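PDB 6UUF: nudix Hydrolase, RenU from Mycolicibacterium smegmatis, which probably hydrolyses nucleoside diphosphate-linked substrates, perhaps NADH, as a magnesium-dependent member of the Nudix hydrolase family. Local coordinates for residues A[42-46]-A[47-51]; A[150-153]-A[154-157]. The protein carries 3 engineered substitutions. All coordinates share one frame; numbering follows the deposited sequence.

Both interactions are local contacts within a single Nudix chain. Interaction 1 (42-46 with 47-51) folds the end of strand 37-44 into the loop that leads to strand 54-60. Interaction 2 (150-153 with 154-157) is a run of i to i+4 and i to i+3 contacts along helix 144-158, near the C-terminus. Their centres are 23 Å apart and their nearest atoms about 11 Å apart, so they do not touch. The mixed sheet relates them: strand 37-44 pairs with strand 23-31, and L27 of that strand meets W150 and T157. Neither contact, as described, involves a metal or substrate.

Interaction 1 of 2, residues A[42-46]-A[47-51]; sequences QHRAP and WSHQG
The carbonyl oxygen of A45 is gripped by two donors from S48. The hydroxyl OG of S48 donates to A45 O at 2.9 Å, in the carbonyl plane and on a lone pair. The amide N of S48 lies 2.8 Å from A45 O and comes from above that plane, with an N-H...O angle of 159°. The amide bond closes a type I turn from A45 to S48, and the hydroxyl adds a second hold on the same oxygen. The S48 hydroxyl reaches back because OG sits between the backbone N and the carbonyl carbon (chi1 75°). A type II turn follows, with G51 N bonded to S48 O. The methyl CB of A45 lies over one face of the W47 indole. This is a CH-pi contact, with CB 4.0 Å from the centre of the five-membered ring. R44 bends at chi2 and chi3 and lays one guanidinium face over the carbonyl O of H49, with CZ 3.0 Å from that oxygen. R44 NH2 also comes to the edge of the H49 ring, 4.0 Å from ND1. A leucine in place of R44 would probably leave H49 O without the positive charge packed against it and the H49 ring edge without its neighbour. Outside the turns, R44 touches H143 and has a long, weak ion pair with E125. Its backbone bonds to G52 and T53 tie the end of strand 37-44 to the chain entering strand 54-60.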
loop_
_atom_site.group_PDB
_atom_site.type_symbol
_atom_site.label_atom_id
_atom_site.label_comp_id
_atom_site.label_asym_id
_atom_site.label_seq_id
_atom_site.Cartn_x
_atom_site.Cartn_y
_atom_site.Cartn_z
ATOM N N GLN A 42 5.791 -0.181 -5.767
ATOM C CA GLN A 42 7.085 0.217 -5.307
ATOM C C GLN A 42 8.002 -1.007 -5.207
ATOM O O GLN A 42 7.641 -2.011 -4.586
ATOM C CB GLN A 42 6.950 0.865 -3.940
ATOM C CG GLN A 42 8.220 1.533 -3.461
ATOM C CD GLN A 42 8.110 1.922 -2.014
ATOM O OE1 GLN A 42 7.729 1.105 -1.176
ATOM N NE2 GLN A 42 8.464 3.161 -1.706
ATOM N N HIS A 43 9.165 -0.893 -5.856
ATOM C CA HIS A 43 10.231 -1.887 -5.766
ATOM C C HIS A 43 11.101 -1.529 -4.571
ATOM O O HIS A 43 11.657 -0.423 -4.506
ATOM C CB HIS A 43 11.070 -1.856 -7.015
ATOM C CG HIS A 43 12.070 -2.968 -7.092
ATOM N ND1 HIS A 43 11.733 -4.292 -6.911
ATOM C CD2 HIS A 43 13.402 -2.953 -7.350
ATOM C CE1 HIS A 43 12.811 -5.045 -7.049
ATOM N NE2 HIS A 43 13.836 -4.257 -7.315
ATOM N N ARG A 44 11.245 -2.453 -3.641
ATOM C CA ARG A 44 11.820 -2.098 -2.360
ATOM C C ARG A 44 13.352 -2.162 -2.519
ATOM O O ARG A 44 13.890 -3.158 -3.033
ATOM C CB ARG A 44 11.291 -3.026 -1.259
ATOM C CG ARG A 44 9.760 -3.257 -1.286
ATOM C CD ARG A 44 8.924 -2.219 -0.581
ATOM N NE ARG A 44 8.379 -2.791 0.652
ATOM C CZ ARG A 44 8.888 -2.652 1.877
ATOM N NH1 ARG A 44 9.994 -1.924 2.107
ATOM N NH2 ARG A 44 8.275 -3.257 2.897
ATOM N N ALA A 45 14.038 -1.076 -2.156
ATOM C CA ALA A 45 15.519 -1.056 -2.189
ATOM C C ALA A 45 16.049 -2.162 -1.253
ATOM O O ALA A 45 15.537 -2.265 -0.151
ATOM C CB ALA A 45 16.041 0.315 -1.758
ATOM N N PRO A 46 17.013 -3.014 -1.696
ATOM C CA PRO A 46 17.676 -4.049 -0.834
ATOM C C PRO A 46 18.008 -3.705 0.638
ATOM O O PRO A 46 17.827 -4.570 1.514
ATOM C CB PRO A 46 18.947 -4.386 -1.627
ATOM C CG PRO A 46 18.438 -4.327 -3.049
ATOM C CD PRO A 46 17.377 -3.236 -3.113
ATOM N N TRP A 47 18.441 -2.458 0.901
ATOM C CA TRP A 47 18.656 -1.994 2.287
ATOM C C TRP A 47 17.404 -1.839 3.155
ATOM O O TRP A 47 17.550 -1.719 4.359
ATOM C CB TRP A 47 19.491 -0.700 2.369
ATOM C CG TRP A 47 19.003 0.516 1.617
ATOM C CD1 TRP A 47 19.527 1.001 0.456
ATOM C CD2 TRP A 47 17.951 1.432 1.998
ATOM N NE1 TRP A 47 18.859 2.136 0.069
ATOM C CE2 TRP A 47 17.887 2.430 0.990
ATOM C CE3 TRP A 47 17.049 1.498 3.073
ATOM C CZ2 TRP A 47 16.948 3.497 1.018
ATOM C CZ3 TRP A 47 16.099 2.571 3.108
ATOM C CH2 TRP A 47 16.075 3.559 2.081
ATOM N N SER A 48 16.200 -1.795 2.557
ATOM C CA SER A 48 14.929 -1.701 3.308
ATOM C C SER A 48 14.298 -3.082 3.552
ATOM O O SER A 48 14.746 -4.117 2.978
ATOM C CB SER A 48 13.921 -0.763 2.604
ATOM O OG SER A 48 13.320 -1.358 1.451
ATOM N N HIS A 49 13.263 -3.072 4.406
ATOM C CA HIS A 49 12.486 -4.280 4.783
ATOM C C HIS A 49 11.941 -4.986 3.539
ATOM O O HIS A 49 11.118 -4.433 2.785
ATOM C CB HIS A 49 11.334 -3.931 5.766
ATOM C CG HIS A 49 10.642 -5.123 6.367
ATOM N ND1 HIS A 49 9.509 -5.687 5.812
ATOM C CD2 HIS A 49 10.906 -5.836 7.491
ATOM C CE1 HIS A 49 9.122 -6.710 6.555
ATOM N NE2 HIS A 49 9.957 -6.827 7.575
ATOM N N GLN A 50 12.430 -6.203 3.322
ATOM C CA GLN A 50 12.038 -7.021 2.194
ATOM C C GLN A 50 12.446 -6.343 0.859
ATOM O O GLN A 50 11.684 -6.324 -0.112
ATOM C CB GLN A 50 10.531 -7.324 2.289
ATOM C CG GLN A 50 10.168 -8.761 1.984
ATOM C CD GLN A 50 10.405 -9.682 3.158
ATOM O OE1 GLN A 50 9.573 -9.782 4.061
ATOM N NE2 GLN A 50 11.534 -10.366 3.147
ATOM N N GLY A 51 13.661 -5.783 0.839
ATOM C CA GLY A 51 14.262 -5.218 -0.375
ATOM C C GLY A 51 14.447 -6.268 -1.466
ATOM O O GLY A 51 14.794 -7.413 -1.168
#

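Interaction 2 of 2, residues A[150-153]-A[154-157]; sequences WQRL and REVT
R154 lies against W150 one helical turn earlier, an i to i+4 pair on helix 144-158 of the Nudix fold. Its CB sits 3.3 Å from Q151 O. CG passes over one face of the indole, 3.9 Å from the centre of the six-membered ring, as a CH-pi contact. CD follows and reaches W150 CZ2 at 3.6 Å. Bends at chi2 and chi3 turn the chain so that NE comes near W150 NE1 and the guanidinium plane lies only 5° from the indole plane. The tip goes on to D135, where NH2 makes a salt bridge. The aliphatic part thus packs on the ring while the charge is met outside the helix. On another side of the helix, E155 divides its carboxylate between two partners. OE2 accepts from Q151 NE2 at 2.7 Å, and the amide and carboxylate planes stand 83° apart. The other oxygen makes an i to i+3 salt bridge with R152. Backbone i to i+4 bonds join the same residues, among them E155 N to Q151 O and R154 N to W150 O. L153 and V156 pack on strands 87-98 and 104-113, and W150 reaches L27 of strand 23-31, so one side of the helix rests on the sheet. In the salt bridge, R152 NH1 meets the anti lone pair of E155 OE1 at 2.9 Å.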
loop_
_atom_site.group_PDB
_atom_site.type_symbol
_atom_site.label_atom_id
_atom_site.label_comp_id
_atom_site.label_asym_id
_atom_site.label_seq_id
_atom_site.Cartn_x
_atom_site.Cartn_y
_atom_site.Cartn_z
ATOM N N TRP A 150 -3.040 -10.258 -2.234
ATOM C CA TRP A 150 -3.327 -9.715 -3.544
ATOM C C TRP A 150 -4.629 -10.224 -4.142
ATOM O O TRP A 150 -5.425 -9.426 -4.646
ATOM C CB TRP A 150 -2.127 -9.920 -4.492
ATOM C CG TRP A 150 -2.371 -9.405 -5.893
ATOM C CD1 TRP A 150 -2.327 -10.128 -7.065
ATOM C CD2 TRP A 150 -2.776 -8.091 -6.242
ATOM N NE1 TRP A 150 -2.636 -9.327 -8.118
ATOM C CE2 TRP A 150 -2.905 -8.060 -7.649
ATOM C CE3 TRP A 150 -2.998 -6.915 -5.507
ATOM C CZ2 TRP A 150 -3.277 -6.904 -8.342
ATOM C CZ3 TRP A 150 -3.374 -5.755 -6.200
ATOM C CH2 TRP A 150 -3.505 -5.764 -7.608
ATOM N N GLN A 151 -4.879 -11.535 -4.095
ATOM C CA GLN A 151 -6.090 -12.055 -4.762
ATOM C C GLN A 151 -7.323 -11.461 -4.131
ATOM O O GLN A 151 -8.261 -11.061 -4.827
ATOM C CB GLN A 151 -6.146 -13.590 -4.744
ATOM C CG GLN A 151 -7.496 -14.232 -5.134
ATOM C CD GLN A 151 -8.089 -13.839 -6.506
ATOM O OE1 GLN A 151 -7.386 -13.413 -7.433
ATOM N NE2 GLN A 151 -9.418 -14.006 -6.633
ATOM N N ARG A 152 -7.315 -11.393 -2.794
ATOM C CA ARG A 152 -8.407 -10.790 -2.065
ATOM C C ARG A 152 -8.605 -9.310 -2.460
ATOM O O ARG A 152 -9.728 -8.916 -2.786
ATOM C CB ARG A 152 -8.206 -10.969 -0.573
ATOM C CG ARG A 152 -9.449 -10.668 0.263
ATOM C CD ARG A 152 -10.580 -11.716 0.111
ATOM N NE ARG A 152 -11.813 -11.230 0.770
ATOM C CZ ARG A 152 -12.947 -10.839 0.175
ATOM N NH1 ARG A 152 -13.126 -10.897 -1.152
ATOM N NH2 ARG A 152 -13.944 -10.396 0.938
ATOM N N LEU A 153 -7.521 -8.523 -2.514
ATOM C CA LEU A 153 -7.619 -7.141 -3.018
ATOM C C LEU A 153 -8.195 -7.044 -4.408
ATOM O O LEU A 153 -8.929 -6.110 -4.698
ATOM C CB LEU A 153 -6.253 -6.435 -3.020
ATOM C CG LEU A 153 -5.799 -6.122 -1.620
ATOM C CD1 LEU A 153 -4.323 -5.825 -1.554
ATOM C CD2 LEU A 153 -6.607 -4.959 -1.069
ATOM N N ARG A 154 -7.839 -7.975 -5.296
ATOM C CA ARG A 154 -8.436 -7.977 -6.634
ATOM C C ARG A 154 -9.945 -8.158 -6.613
ATOM O O ARG A 154 -10.673 -7.498 -7.373
ATOM C CB ARG A 154 -7.824 -9.086 -7.454
ATOM C CG ARG A 154 -6.429 -8.758 -7.884
ATOM C CD ARG A 154 -6.461 -8.306 -9.314
ATOM N NE ARG A 154 -6.224 -9.428 -10.188
ATOM C CZ ARG A 154 -6.351 -9.395 -11.506
ATOM N NH1 ARG A 154 -6.799 -8.306 -12.150
ATOM N NH2 ARG A 154 -6.041 -10.485 -12.174
ATOM N N GLU A 155 -10.409 -9.079 -5.760
ATOM C CA GLU A 155 -11.856 -9.327 -5.630
ATOM C C GLU A 155 -12.551 -8.030 -5.167
ATOM O O GLU A 155 -13.569 -7.606 -5.698
ATOM C CB GLU A 155 -12.126 -10.485 -4.666
ATOM C CG GLU A 155 -11.639 -11.821 -5.199
ATOM C CD GLU A 155 -11.616 -12.983 -4.206
ATOM O OE1 GLU A 155 -11.910 -12.819 -2.997
ATOM O OE2 GLU A 155 -11.277 -14.105 -4.655
ATOM N N VAL A 156 -11.952 -7.383 -4.195
ATOM C CA VAL A 156 -12.437 -6.091 -3.762
ATOM C C VAL A 156 -12.331 -5.032 -4.844
ATOM O O VAL A 156 -13.272 -4.310 -5.080
ATOM C CB VAL A 156 -11.699 -5.603 -2.510
ATOM C CG1 VAL A 156 -12.130 -4.195 -2.132
ATOM C CG2 VAL A 156 -11.966 -6.570 -1.356
ATOM N N THR A 157 -11.212 -4.911 -5.517
ATOM C CA THR A 157 -11.129 -3.835 -6.520
ATOM C C THR A 157 -12.194 -4.020 -7.609
ATOM O O THR A 157 -12.737 -3.038 -8.115
ATOM C CB THR A 157 -9.723 -3.723 -7.151
ATOM O OG1 THR A 157 -9.335 -4.999 -7.620
ATOM C CG2 THR A 157 -8.690 -3.245 -6.122
#